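Local coordinates for Syntaxin1 (Monosiga brevicollis, PDB 2XHE), which probably acts as a SNAP receptor of the syntaxin family, pairing with other SNARE proteins during membrane transport, at residues D156-N161 against E223-E228; R85-L90 against H216-Q221; R117-G122 against I135-H140. All blocks are in the same frame, centred on the assembly; numbering follows the deposited sequence.

Contact 1. Residues D156-N161 against E223-E228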
ATOM      1  N   ASP B 156      12.418  -7.738  24.616  1.00 99.87           N
ATOM      2  CA  ASP B 156      13.705  -7.475  23.984  1.00104.53           C
ATOM      3  C   ASP B 156      14.711  -6.847  24.938  1.00116.74           C
ATOM      4  O   ASP B 156      15.878  -7.221  24.922  1.00121.35           O
ATOM      5  CB  ASP B 156      13.545  -6.624  22.723  1.00111.52           C
ATOM      6  CG  ASP B 156      13.392  -7.468  21.463  1.00125.81           C
ATOM      7  OD1 ASP B 156      13.542  -8.711  21.540  1.00121.11           O
ATOM      8  OD2 ASP B 156      13.126  -6.886  20.388  1.00135.94           O
ATOM      9  N   VAL B 157      14.258  -5.909  25.771  1.00118.24           N
ATOM     10  CA  VAL B 157      15.136  -5.261  26.754  1.00110.30           C
ATOM     11  C   VAL B 157      15.519  -6.204  27.902  1.00111.27           C
ATOM     12  O   VAL B 157      16.607  -6.089  28.464  1.00114.76           O
ATOM     13  CB  VAL B 157      14.536  -3.934  27.298  1.00108.04           C
ATOM     14  CG1 VAL B 157      13.132  -4.149  27.805  1.00114.19           C
ATOM     15  CG2 VAL B 157      15.414  -3.343  28.398  1.00110.49           C
ATOM     16  N   GLN B 158      14.634  -7.142  28.237  1.00109.88           N
ATOM     17  CA  GLN B 158      14.945  -8.157  29.250  1.00107.85           C
ATOM     18  C   GLN B 158      16.036  -9.125  28.790  1.00108.61           C
ATOM     19  O   GLN B 158      17.088  -9.232  29.417  1.00118.88           O
ATOM     20  CB  GLN B 158      13.688  -8.926  29.678  1.00 99.58           C
ATOM     21  CG  GLN B 158      12.676  -8.090  30.470  1.00100.71           C
ATOM     22  CD  GLN B 158      13.210  -7.595  31.821  1.00 99.33           C
ATOM     23  OE1 GLN B 158      12.886  -8.147  32.872  1.00 99.10           O
ATOM     24  NE2 GLN B 158      14.016  -6.543  31.789  1.00 93.17           N
ATOM     25  N   ALA B 159      15.789  -9.831  27.696  1.00106.85           N
ATOM     26  CA  ALA B 159      16.795 -10.726  27.134  1.00108.65           C
ATOM     27  C   ALA B 159      18.073  -9.985  26.736  1.00114.35           C
ATOM     28  O   ALA B 159      19.170 -10.512  26.893  1.00112.93           O
ATOM     29  CB  ALA B 159      16.228 -11.473  25.950  1.00100.71           C
ATOM     30  N   GLU B 160      17.920  -8.770  26.216  1.00125.27           N
ATOM     31  CA  GLU B 160      19.057  -7.923  25.848  1.00136.06           C
ATOM     32  C   GLU B 160      19.972  -7.696  27.040  1.00137.86           C
ATOM     33  O   GLU B 160      21.195  -7.793  26.921  1.00138.41           O
ATOM     34  CB  GLU B 160      18.564  -6.576  25.308  1.00148.99           C
ATOM     35  CG  GLU B 160      19.645  -5.540  25.013  1.00161.59           C
ATOM     36  CD  GLU B 160      19.084  -4.278  24.349  1.00174.58           C
ATOM     37  OE1 GLU B 160      19.669  -3.191  24.539  1.00177.62           O
ATOM     38  OE2 GLU B 160      18.055  -4.370  23.640  1.00178.14           O
ATOM     39  N   ASN B 161      19.368  -7.393  28.188  1.00137.27           N
ATOM     40  CA  ASN B 161      20.117  -7.151  29.418  1.00136.49           C
ATOM     41  C   ASN B 161      20.603  -8.439  30.087  1.00134.85           C
ATOM     42  O   ASN B 161      21.675  -8.454  30.684  1.00138.20           O
ATOM     43  CB  ASN B 161      19.308  -6.295  30.408  1.00131.84           C
ATOM     44  CG  ASN B 161      19.571  -4.796  30.248  1.00127.20           C
ATOM     45  OD1 ASN B 161      18.645  -4.006  30.061  1.00131.73           O
ATOM     46  ND2 ASN B 161      20.836  -4.404  30.325  1.00117.89           N
ATOM     47  N   GLU B 223      14.677 -14.302  33.867  1.00120.12           N
ATOM     48  CA  GLU B 223      14.305 -15.589  33.290  1.00124.22           C
ATOM     49  C   GLU B 223      12.832 -15.943  33.483  1.00123.74           C
ATOM     50  O   GLU B 223      12.198 -16.474  32.571  1.00125.71           O
ATOM     51  CB  GLU B 223      15.199 -16.709  33.831  1.00129.72           C
ATOM     52  CG  GLU B 223      16.481 -16.921  33.047  1.00128.06           C
ATOM     53  CD  GLU B 223      16.247 -17.572  31.690  1.00131.82           C
ATOM     54  OE1 GLU B 223      15.157 -17.383  31.101  1.00120.89           O
ATOM     55  OE2 GLU B 223      17.165 -18.274  31.211  1.00141.35           O
ATOM     56  N   ARG B 224      12.286 -15.672  34.665  1.00127.32           N
ATOM     57  CA  ARG B 224      10.857 -15.893  34.870  1.00125.88           C
ATOM     58  C   ARG B 224      10.078 -14.721  34.285  1.00118.84           C
ATOM     59  O   ARG B 224       8.858 -14.779  34.133  1.00117.91           O
ATOM     60  CB  ARG B 224      10.503 -16.157  36.340  1.00126.83           C
ATOM     61  CG  ARG B 224      11.142 -15.221  37.346  1.00139.49           C
ATOM     62  CD  ARG B 224      10.620 -15.516  38.748  1.00149.68           C
ATOM     63  NE  ARG B 224      11.477 -14.946  39.784  1.00155.77           N
ATOM     64  CZ  ARG B 224      12.591 -15.524  40.224  1.00155.39           C
ATOM     65  NH1 ARG B 224      12.978 -16.683  39.707  1.00149.52           N
ATOM     66  NH2 ARG B 224      13.319 -14.944  41.172  1.00154.16           N
ATOM     67  N   SER B 225      10.801 -13.662  33.939  1.00109.90           N
ATOM     68  CA  SER B 225      10.218 -12.582  33.164  1.00106.28           C
ATOM     69  C   SER B 225      10.011 -13.087  31.736  1.00107.59           C
ATOM     70  O   SER B 225       8.890 -13.108  31.232  1.00106.51           O
ATOM     71  CB  SER B 225      11.123 -11.350  33.179  1.00102.58           C
ATOM     72  OG  SER B 225      10.385 -10.178  32.868  1.00109.63           O
ATOM     73  N   LEU B 226      11.097 -13.512  31.094  1.00105.97           N
ATOM     74  CA  LEU B 226      11.029 -14.072  29.746  1.00 96.69           C
ATOM     75  C   LEU B 226      10.013 -15.213  29.652  1.00 94.65           C
ATOM     76  O   LEU B 226       9.363 -15.397  28.622  1.00 95.00           O
ATOM     77  CB  LEU B 226      12.410 -14.537  29.288  1.00 90.00           C
ATOM     78  CG  LEU B 226      13.447 -13.418  29.163  1.00 97.82           C
ATOM     79  CD1 LEU B 226      14.842 -13.994  29.016  1.00 94.54           C
ATOM     80  CD2 LEU B 226      13.124 -12.478  28.007  1.00102.45           C
ATOM     81  N   LEU B 227       9.862 -15.963  30.736  1.00 94.00           N
ATOM     82  CA  LEU B 227       8.900 -17.059  30.764  1.00100.10           C
ATOM     83  C   LEU B 227       7.442 -16.589  30.789  1.00 99.92           C
ATOM     84  O   LEU B 227       6.611 -17.109  30.053  1.00 97.33           O
ATOM     85  CB  LEU B 227       9.194 -17.996  31.935  1.00105.11           C
ATOM     86  CG  LEU B 227       9.523 -19.413  31.466  1.00113.37           C
ATOM     87  CD1 LEU B 227      10.315 -20.186  32.520  1.00114.96           C
ATOM     88  CD2 LEU B 227       8.243 -20.144  31.044  1.00110.49           C
ATOM     89  N   GLU B 228       7.134 -15.619  31.645  1.00106.21           N
ATOM     90  CA  GLU B 228       5.800 -15.023  31.684  1.00114.59           C
ATOM     91  C   GLU B 228       5.443 -14.495  30.294  1.00106.73           C
ATOM     92  O   GLU B 228       4.379 -14.794  29.745  1.00104.31           O
ATOM     93  CB  GLU B 228       5.754 -13.874  32.702  1.00128.33           C
ATOM     94  CG  GLU B 228       5.130 -14.212  34.054  1.00141.95           C
ATOM     95  CD  GLU B 228       6.023 -15.078  34.933  1.00146.32           C
ATOM     96  OE1 GLU B 228       6.677 -16.002  34.403  1.00140.80           O
ATOM     97  OE2 GLU B 228       6.061 -14.841  36.162  1.00149.68           O
TER
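Q158 and L226 have the nearest CA atoms of segments 156-161 and 223-228, 7.1 Å apart; the first segment lies on helix 131-171, the second on helix 214-237. The two segments run nearly antiparallel, at 147° between their N-to-C directions, and are joined by one polar and one apolar contact. In the polar one, S225 OG donates a hydrogen bond of 3.2 Å to Q158 OE1. The hydroxyl lies in the carbonyl plane and meets a lone pair, at a C=O...donor angle of 119°. S225 holds OG anti to its own N, and Q158 bends at chi2 (-64°), bringing the amide oxygen to the serine while NE2 hydrogen-bonds H71 NE2 of helix 44-72. A glutamine suits this place because its amide offers an acceptor to one helix and a donor to another.

In the apolar contact L226 projects a single methyl, CD2, which lies 3.9 Å from A159 CB and 4.0 Å from Q158 CB. The small alanine lets the leucine branch come up close to the helix backbone. L226 also touches N155 and K162, and a chain of another protein packs over both L226 and A159. With both ends of the Q158 amide bonded, its rotation is probably fixed, and this largely buried polar group pays little for its burial while linking three helices of one bundle.

Contact 2. Residues R85-L90 against H216-Q221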
ATOM      1  N   ARG B  85      19.761  -0.358  45.921  1.00171.44           N
ATOM      2  CA  ARG B  85      18.911   0.808  45.681  1.00170.58           C
ATOM      3  C   ARG B  85      18.209   0.711  44.325  1.00164.09           C
ATOM      4  O   ARG B  85      17.082   1.178  44.159  1.00163.05           O
ATOM      5  CB  ARG B  85      19.730   2.104  45.765  1.00173.97           C
ATOM      6  CG  ARG B  85      20.240   2.469  47.167  1.00179.38           C
ATOM      7  CD  ARG B  85      19.250   3.358  47.931  1.00186.24           C
ATOM      8  NE  ARG B  85      19.718   3.698  49.277  1.00190.50           N
ATOM      9  CZ  ARG B  85      19.021   4.404  50.168  1.00189.15           C
ATOM     10  NH1 ARG B  85      17.810   4.858  49.869  1.00185.70           N
ATOM     11  NH2 ARG B  85      19.536   4.658  51.366  1.00188.29           N
ATOM     12  N   LEU B  86      18.884   0.098  43.359  1.00160.53           N
ATOM     13  CA  LEU B  86      18.335  -0.067  42.018  1.00153.60           C
ATOM     14  C   LEU B  86      17.436  -1.298  41.921  1.00155.99           C
ATOM     15  O   LEU B  86      16.292  -1.196  41.480  1.00162.96           O
ATOM     16  CB  LEU B  86      19.454  -0.141  40.973  1.00140.00           C
ATOM     17  CG  LEU B  86      20.278   1.134  40.776  1.00127.30           C
ATOM     18  CD1 LEU B  86      21.268   0.954  39.632  1.00122.38           C
ATOM     19  CD2 LEU B  86      19.375   2.343  40.534  1.00119.44           C
ATOM     20  N   ASN B  87      17.948  -2.456  42.334  1.00146.52           N
ATOM     21  CA  ASN B  87      17.153  -3.681  42.326  1.00139.49           C
ATOM     22  C   ASN B  87      15.821  -3.510  43.064  1.00141.67           C
ATOM     23  O   ASN B  87      14.935  -4.354  42.963  1.00143.19           O
ATOM     24  CB  ASN B  87      17.945  -4.847  42.921  1.00138.49           C
ATOM     25  CG  ASN B  87      17.557  -6.191  42.314  1.00142.59           C
ATOM     26  OD1 ASN B  87      16.964  -6.256  41.235  1.00140.95           O
ATOM     27  ND2 ASN B  87      17.905  -7.272  43.005  1.00143.07           N
ATOM     28  N   GLU B  88      15.689  -2.409  43.801  1.00144.20           N
ATOM     29  CA  GLU B  88      14.466  -2.099  44.539  1.00145.73           C
ATOM     30  C   GLU B  88      13.433  -1.468  43.608  1.00137.98           C
ATOM     31  O   GLU B  88      12.231  -1.718  43.731  1.00129.82           O
ATOM     32  CB  GLU B  88      14.777  -1.145  45.699  1.00153.79           C
ATOM     33  CG  GLU B  88      13.698  -1.059  46.775  1.00159.14           C
ATOM     34  CD  GLU B  88      13.822  -2.157  47.817  1.00169.69           C
ATOM     35  OE1 GLU B  88      14.557  -3.138  47.566  1.00175.71           O
ATOM     36  OE2 GLU B  88      13.187  -2.041  48.888  1.00171.02           O
ATOM     37  N   LYS B  89      13.916  -0.634  42.688  1.00139.20           N
ATOM     38  CA  LYS B  89      13.072  -0.033  41.658  1.00142.81           C
ATOM     39  C   LYS B  89      12.724  -1.068  40.586  1.00137.73           C
ATOM     40  O   LYS B  89      11.560  -1.225  40.217  1.00133.08           O
ATOM     41  CB  LYS B  89      13.774   1.166  41.002  1.00147.41           C
ATOM     42  CG  LYS B  89      14.071   2.349  41.919  1.00152.17           C
ATOM     43  CD  LYS B  89      14.663   3.532  41.139  1.00153.40           C
ATOM     44  CE  LYS B  89      14.875   4.753  42.038  1.00158.98           C
ATOM     45  NZ  LYS B  89      15.370   5.958  41.304  1.00157.16           N
ATOM     46  N   LEU B  90      13.745  -1.766  40.092  1.00133.11           N
ATOM     47  CA  LEU B  90      13.569  -2.776  39.054  1.00127.87           C
ATOM     48  C   LEU B  90      12.410  -3.713  39.344  1.00133.07           C
ATOM     49  O   LEU B  90      11.461  -3.790  38.567  1.00142.08           O
ATOM     50  CB  LEU B  90      14.837  -3.612  38.876  1.00126.99           C
ATOM     51  CG  LEU B  90      15.974  -3.079  38.010  1.00127.96           C
ATOM     52  CD1 LEU B  90      17.113  -4.083  38.009  1.00126.66           C
ATOM     53  CD2 LEU B  90      15.495  -2.811  36.595  1.00130.47           C
ATOM     54  N   HIS B 216      23.075 -13.640  40.387  1.00153.69           N
ATOM     55  CA  HIS B 216      22.349 -14.872  40.082  1.00154.71           C
ATOM     56  C   HIS B 216      20.858 -14.673  40.318  1.00160.80           C
ATOM     57  O   HIS B 216      20.036 -15.015  39.466  1.00163.72           O
ATOM     58  CB  HIS B 216      22.858 -16.054  40.918  1.00151.86           C
ATOM     59  CG  HIS B 216      22.063 -17.314  40.735  1.00148.76           C
ATOM     60  ND1 HIS B 216      22.239 -18.158  39.659  1.00144.20           N
ATOM     61  CD2 HIS B 216      21.090 -17.872  41.495  1.00149.05           C
ATOM     62  CE1 HIS B 216      21.407 -19.180  39.761  1.00144.27           C
ATOM     63  NE2 HIS B 216      20.698 -19.031  40.866  1.00148.41           N
ATOM     64  N   LYS B 217      20.516 -14.122  41.480  1.00161.40           N
ATOM     65  CA  LYS B 217      19.127 -13.810  41.795  1.00157.70           C
ATOM     66  C   LYS B 217      18.576 -12.810  40.782  1.00150.93           C
ATOM     67  O   LYS B 217      17.366 -12.720  40.578  1.00151.64           O
ATOM     68  CB  LYS B 217      18.998 -13.252  43.220  1.00156.96           C
ATOM     69  CG  LYS B 217      19.238 -14.267  44.331  1.00152.94           C
ATOM     70  CD  LYS B 217      20.655 -14.182  44.883  1.00154.66           C
ATOM     71  CE  LYS B 217      20.782 -14.961  46.195  1.00160.60           C
ATOM     72  NZ  LYS B 217      22.055 -14.691  46.939  1.00159.95           N
ATOM     73  N   ASP B 218      19.479 -12.068  40.148  1.00143.15           N
ATOM     74  CA  ASP B 218      19.100 -11.045  39.181  1.00143.96           C
ATOM     75  C   ASP B 218      18.924 -11.625  37.776  1.00142.25           C
ATOM     76  O   ASP B 218      18.133 -11.114  36.982  1.00148.89           O
ATOM     77  CB  ASP B 218      20.131  -9.910  39.164  1.00146.65           C
ATOM     78  CG  ASP B 218      19.999  -8.973  40.359  1.00149.74           C
ATOM     79  OD1 ASP B 218      18.910  -8.925  40.973  1.00149.19           O
ATOM     80  OD2 ASP B 218      20.987  -8.276  40.676  1.00151.58           O
ATOM     81  N   ILE B 219      19.663 -12.687  37.473  1.00129.76           N
ATOM     82  CA  ILE B 219      19.547 -13.358  36.182  1.00121.59           C
ATOM     83  C   ILE B 219      18.285 -14.215  36.112  1.00122.11           C
ATOM     84  O   ILE B 219      17.581 -14.209  35.106  1.00135.08           O
ATOM     85  CB  ILE B 219      20.796 -14.220  35.853  1.00128.21           C
ATOM     86  CG1 ILE B 219      21.813 -13.411  35.043  1.00127.29           C
ATOM     87  CG2 ILE B 219      20.408 -15.478  35.074  1.00125.07           C
ATOM     88  CD1 ILE B 219      22.197 -12.099  35.674  1.00130.26           C
ATOM     89  N   GLN B 220      17.996 -14.944  37.182  1.00115.27           N
ATOM     90  CA  GLN B 220      16.825 -15.808  37.206  1.00120.72           C
ATOM     91  C   GLN B 220      15.532 -14.992  37.299  1.00119.60           C
ATOM     92  O   GLN B 220      14.441 -15.520  37.078  1.00118.66           O
ATOM     93  CB  GLN B 220      16.921 -16.804  38.361  1.00139.55           C
ATOM     94  CG  GLN B 220      16.932 -16.142  39.733  1.00159.44           C
ATOM     95  CD  GLN B 220      17.302 -17.102  40.849  1.00168.67           C
ATOM     96  OE1 GLN B 220      17.919 -18.145  40.612  1.00173.13           O
ATOM     97  NE2 GLN B 220      16.933 -16.748  42.078  1.00165.84           N
ATOM     98  N   GLN B 221      15.651 -13.710  37.637  1.00119.13           N
ATOM     99  CA  GLN B 221      14.505 -12.803  37.567  1.00123.06           C
ATOM    100  C   GLN B 221      14.143 -12.601  36.097  1.00119.71           C
ATOM    101  O   GLN B 221      13.038 -12.926  35.658  1.00116.58           O
ATOM    102  CB  GLN B 221      14.819 -11.454  38.229  1.00127.73           C
ATOM    103  CG  GLN B 221      14.399 -11.329  39.699  1.00135.78           C
ATOM    104  CD  GLN B 221      12.958 -10.864  39.876  1.00138.04           C
ATOM    105  OE1 GLN B 221      12.019 -11.549  39.472  1.00139.99           O
ATOM    106  NE2 GLN B 221      12.780  -9.698  40.491  1.00134.10           N
TER
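N87 and D218 are where the two backbones come nearest, yet their CA atoms remain 8.2 Å apart, a gap that two short polar side chains close from both sides. Both segments are helical and run broadly in the same direction. Segment 85-90 is kinked: the N atoms of R85 and K89 lack the bond to the preceding turn, although L90 N still reaches L86 O at 3.0 Å. Segment 216-221 includes the regular bond from Q220 N to H216 O.

The side-chain contact is a single pair. N87 directs its CB toward segment 216-221 and D218 comes to meet it from the opposite direction. D218 sets CG anti to its carbonyl carbon (chi1 -76°), a torsion that brings the carboxylate round to the asparagine although its CB does not aim there. N87 ND2 then lies 2.8 Å from D218 OD1, but the hydrogen bond is weak, since the N-H...O angle is only 117°. The amide and carboxylate planes stand 90° apart, and the same OD1 sits 3.3 Å from N87 OD1, two acceptors that gain nothing from each other. Asparagine suits the place as a short, neutral donor facing an acid. A leucine in its place would probably leave D218 OD1 without this donor and set an apolar group against a charged oxygen.

D218 OD2 has a long, weak ion pair with R215, and the side chain also rests on Y165 of helix 131-171. On the other segment, L90 packs into helix 44-72 against V67, L70 and H71, while L86 touches E73 and S74 of the loop between helices 44-72 and 80-116. The pair thus bridges helices 80-116 and 214-237, each of which leans on a further helix of the bundle.

Contact 3. Residues R117-G122 against I135-H140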
ATOM      1  N   ARG B 117     -19.484 -14.638  22.115  1.00107.13           N
ATOM      2  CA  ARG B 117     -20.845 -14.877  22.582  1.00121.50           C
ATOM      3  C   ARG B 117     -21.799 -13.801  22.087  1.00119.29           C
ATOM      4  O   ARG B 117     -22.769 -13.459  22.772  1.00124.61           O
ATOM      5  CB  ARG B 117     -20.896 -14.915  24.113  1.00144.37           C
ATOM      6  CG  ARG B 117     -20.251 -16.138  24.763  1.00160.47           C
ATOM      7  CD  ARG B 117     -20.647 -16.234  26.238  1.00172.92           C
ATOM      8  NE  ARG B 117     -22.074 -16.515  26.405  1.00181.99           N
ATOM      9  CZ  ARG B 117     -22.729 -16.452  27.563  1.00182.59           C
ATOM     10  NH1 ARG B 117     -22.092 -16.105  28.674  1.00182.47           N
ATOM     11  NH2 ARG B 117     -24.026 -16.730  27.609  1.00180.25           N
ATOM     12  N   ALA B 118     -21.521 -13.260  20.904  1.00110.55           N
ATOM     13  CA  ALA B 118     -22.350 -12.202  20.334  1.00108.78           C
ATOM     14  C   ALA B 118     -22.398 -12.272  18.811  1.00121.02           C
ATOM     15  O   ALA B 118     -23.136 -11.516  18.174  1.00121.71           O
ATOM     16  CB  ALA B 118     -21.858 -10.835  20.786  1.00 99.61           C
ATOM     17  N   GLN B 119     -21.605 -13.177  18.238  1.00126.65           N
ATOM     18  CA  GLN B 119     -21.588 -13.393  16.796  1.00129.19           C
ATOM     19  C   GLN B 119     -22.995 -13.668  16.273  1.00136.75           C
ATOM     20  O   GLN B 119     -23.579 -12.847  15.565  1.00134.74           O
ATOM     21  CB  GLN B 119     -20.671 -14.570  16.447  1.00133.03           C
ATOM     22  CG  GLN B 119     -19.217 -14.400  16.864  1.00136.55           C
ATOM     23  CD  GLN B 119     -18.433 -13.497  15.925  1.00140.91           C
ATOM     24  OE1 GLN B 119     -18.780 -13.345  14.750  1.00135.40           O
ATOM     25  NE2 GLN B 119     -17.363 -12.897  16.442  1.00144.39           N
ATOM     26  N   GLN B 120     -23.536 -14.826  16.642  1.00148.15           N
ATOM     27  CA  GLN B 120     -24.816 -15.304  16.123  1.00155.43           C
ATOM     28  C   GLN B 120     -25.943 -14.282  16.293  1.00147.37           C
ATOM     29  O   GLN B 120     -26.878 -14.226  15.491  1.00146.62           O
ATOM     30  CB  GLN B 120     -25.197 -16.632  16.793  1.00164.57           C
ATOM     31  CG  GLN B 120     -24.027 -17.603  17.004  1.00169.88           C
ATOM     32  CD  GLN B 120     -23.246 -17.332  18.290  1.00171.42           C
ATOM     33  OE1 GLN B 120     -22.213 -16.660  18.275  1.00169.47           O
ATOM     34  NE2 GLN B 120     -23.736 -17.862  19.406  1.00172.20           N
ATOM     35  N   GLU B 121     -25.843 -13.474  17.340  1.00143.91           N
ATOM     36  CA  GLU B 121     -26.873 -12.494  17.655  1.00155.33           C
ATOM     37  C   GLU B 121     -26.666 -11.208  16.865  1.00156.14           C
ATOM     38  O   GLU B 121     -27.625 -10.516  16.521  1.00159.32           O
ATOM     39  CB  GLU B 121     -26.885 -12.187  19.160  1.00164.77           C
ATOM     40  CG  GLU B 121     -27.430 -13.310  20.048  1.00174.23           C
ATOM     41  CD  GLU B 121     -26.499 -14.515  20.143  1.00183.43           C
ATOM     42  OE1 GLU B 121     -25.286 -14.361  19.890  1.00188.30           O
ATOM     43  OE2 GLU B 121     -26.982 -15.619  20.479  1.00183.64           O
ATOM     44  N   GLY B 122     -25.408 -10.895  16.577  1.00152.29           N
ATOM     45  CA  GLY B 122     -25.064  -9.655  15.907  1.00147.42           C
ATOM     46  C   GLY B 122     -24.975  -9.774  14.398  1.00143.89           C
ATOM     47  O   GLY B 122     -24.563  -8.827  13.727  1.00137.90           O
ATOM     48  N   ILE B 135     -17.430  -2.454  15.725  1.00 77.86           N
ATOM     49  CA  ILE B 135     -16.577  -1.633  16.581  1.00 72.07           C
ATOM     50  C   ILE B 135     -15.807  -2.483  17.581  1.00 78.63           C
ATOM     51  O   ILE B 135     -14.598  -2.334  17.736  1.00 85.14           O
ATOM     52  CB  ILE B 135     -17.403  -0.578  17.343  1.00 76.48           C
ATOM     53  CG1 ILE B 135     -17.803   0.558  16.402  1.00 74.98           C
ATOM     54  CG2 ILE B 135     -16.625  -0.015  18.529  1.00 72.35           C
ATOM     55  CD1 ILE B 135     -18.977   1.369  16.884  1.00 65.71           C
ATOM     56  N   ARG B 136     -16.510  -3.379  18.258  1.00 78.84           N
ATOM     57  CA  ARG B 136     -15.863  -4.269  19.211  1.00 88.19           C
ATOM     58  C   ARG B 136     -14.718  -5.048  18.561  1.00 85.67           C
ATOM     59  O   ARG B 136     -13.636  -5.178  19.135  1.00 81.51           O
ATOM     60  CB  ARG B 136     -16.883  -5.242  19.808  1.00100.59           C
ATOM     61  CG  ARG B 136     -17.998  -4.583  20.609  1.00 97.05           C
ATOM     62  CD  ARG B 136     -19.023  -5.610  21.083  1.00 94.76           C
ATOM     63  NE  ARG B 136     -19.458  -5.318  22.443  1.00101.35           N
ATOM     64  CZ  ARG B 136     -18.843  -5.763  23.532  1.00 94.45           C
ATOM     65  NH1 ARG B 136     -17.773  -6.536  23.415  1.00 88.36           N
ATOM     66  NH2 ARG B 136     -19.298  -5.429  24.734  1.00 91.13           N
ATOM     67  N   GLN B 137     -14.962  -5.563  17.359  1.00 87.93           N
ATOM     68  CA  GLN B 137     -13.975  -6.375  16.656  1.00 81.94           C
ATOM     69  C   GLN B 137     -12.746  -5.593  16.203  1.00 78.21           C
ATOM     70  O   GLN B 137     -11.628  -6.087  16.331  1.00 81.34           O
ATOM     71  CB  GLN B 137     -14.613  -7.110  15.482  1.00 86.34           C
ATOM     72  CG  GLN B 137     -15.442  -8.309  15.908  1.00 92.13           C
ATOM     73  CD  GLN B 137     -16.234  -8.928  14.769  1.00 90.45           C
ATOM     74  OE1 GLN B 137     -16.337  -8.357  13.678  1.00 92.18           O
ATOM     75  NE2 GLN B 137     -16.809 -10.098  15.026  1.00 80.70           N
ATOM     76  N   SER B 138     -12.934  -4.379  15.691  1.00 68.35           N
ATOM     77  CA  SER B 138     -11.778  -3.574  15.300  1.00 67.65           C
ATOM     78  C   SER B 138     -10.977  -3.078  16.501  1.00 78.96           C
ATOM     79  O   SER B 138      -9.750  -3.005  16.435  1.00 88.03           O
ATOM     80  CB  SER B 138     -12.159  -2.424  14.369  1.00 64.74           C
ATOM     81  OG  SER B 138     -13.282  -1.732  14.851  1.00 79.40           O
ATOM     82  N   GLN B 139     -11.664  -2.754  17.596  1.00 78.01           N
ATOM     83  CA  GLN B 139     -10.993  -2.407  18.851  1.00 75.99           C
ATOM     84  C   GLN B 139     -10.186  -3.596  19.377  1.00 75.62           C
ATOM     85  O   GLN B 139      -9.011  -3.465  19.746  1.00 76.16           O
ATOM     86  CB  GLN B 139     -12.005  -1.979  19.929  1.00 71.53           C
ATOM     87  CG  GLN B 139     -12.739  -0.657  19.691  1.00 72.65           C
ATOM     88  CD  GLN B 139     -11.850   0.573  19.844  1.00 73.74           C
ATOM     89  OE1 GLN B 139     -10.693   0.485  20.257  1.00 70.51           O
ATOM     90  NE2 GLN B 139     -12.394   1.727  19.497  1.00 74.58           N
ATOM     91  N   HIS B 140     -10.831  -4.756  19.423  1.00 61.47           N
ATOM     92  CA  HIS B 140     -10.199  -5.949  19.969  1.00 65.75           C
ATOM     93  C   HIS B 140      -8.932  -6.313  19.194  1.00 78.67           C
ATOM     94  O   HIS B 140      -7.894  -6.622  19.788  1.00 72.23           O
ATOM     95  CB  HIS B 140     -11.181  -7.120  19.967  1.00 73.86           C
ATOM     96  CG  HIS B 140     -10.649  -8.352  20.630  1.00 90.44           C
ATOM     97  ND1 HIS B 140      -9.408  -8.397  21.224  1.00 96.68           N
ATOM     98  CD2 HIS B 140     -11.188  -9.582  20.791  1.00102.64           C
ATOM     99  CE1 HIS B 140      -9.203  -9.604  21.722  1.00103.40           C
ATOM    100  NE2 HIS B 140     -10.270 -10.341  21.476  1.00108.76           N
TER
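Q119 reaches Q137 across the connection between helices 80-116 and 131-171 of the antiparallel three-helix bundle, the Habc domain expected of a syntaxin. R117 is the first residue to leave helical backbone angles after helix 80-116, so the chain begins to change course here. A118 follows and points its CB toward helix 131-171, while its carbonyl oxygen becomes the acceptor for the short, weakly bonded turn ahead.

Q119 carries the contact. Its CG is anti to the carbonyl carbon (chi1 -60°) and the chain folds back at chi2 (-78°), which brings its amide up to that of Q137. The latter points its CB toward Q119 and runs extended beyond CG, so that its reach closes much of the 10.4 Å between the two CA atoms. The amide planes are only 23° apart. Q119 NE2 and Q137 NE2 are modelled 3.2 Å from each other, but the modelled amide orientations are doubtful; with one of the two amides turned over the pair may be a hydrogen bond. Long neutral amides suit a surface junction, where they can bridge a wide gap.

Beside this pair, R136 NH1 hydrogen-bonds N115 OD1 of helix 80-116, and Q137 also touches N115. At the end of the segment G122 N lies 2.8 Å from A118 O in a backbone hydrogen bond.

Overall arrangement
The three contacts lie along one elongated helical bundle. Contacts 1 and 2 are neighbours, their centres 12 Å apart, and they use consecutive parts of helix 214-237: residues 216-221 face helix 80-116 and residues 223-228 face helix 131-171. Together they set this SNARE-region helix against the Habc bundle, an arrangement consistent with the closed form of syntaxins. Contact 3 is on the far side of the chain's centre, 34 Å from contact 1 and 42 Å from contact 2 between centres. Helix 131-171 connects contact 3 to contact 1. The other protein of the assembly reaches contacts 1 and 3 but not the segments of contact 2.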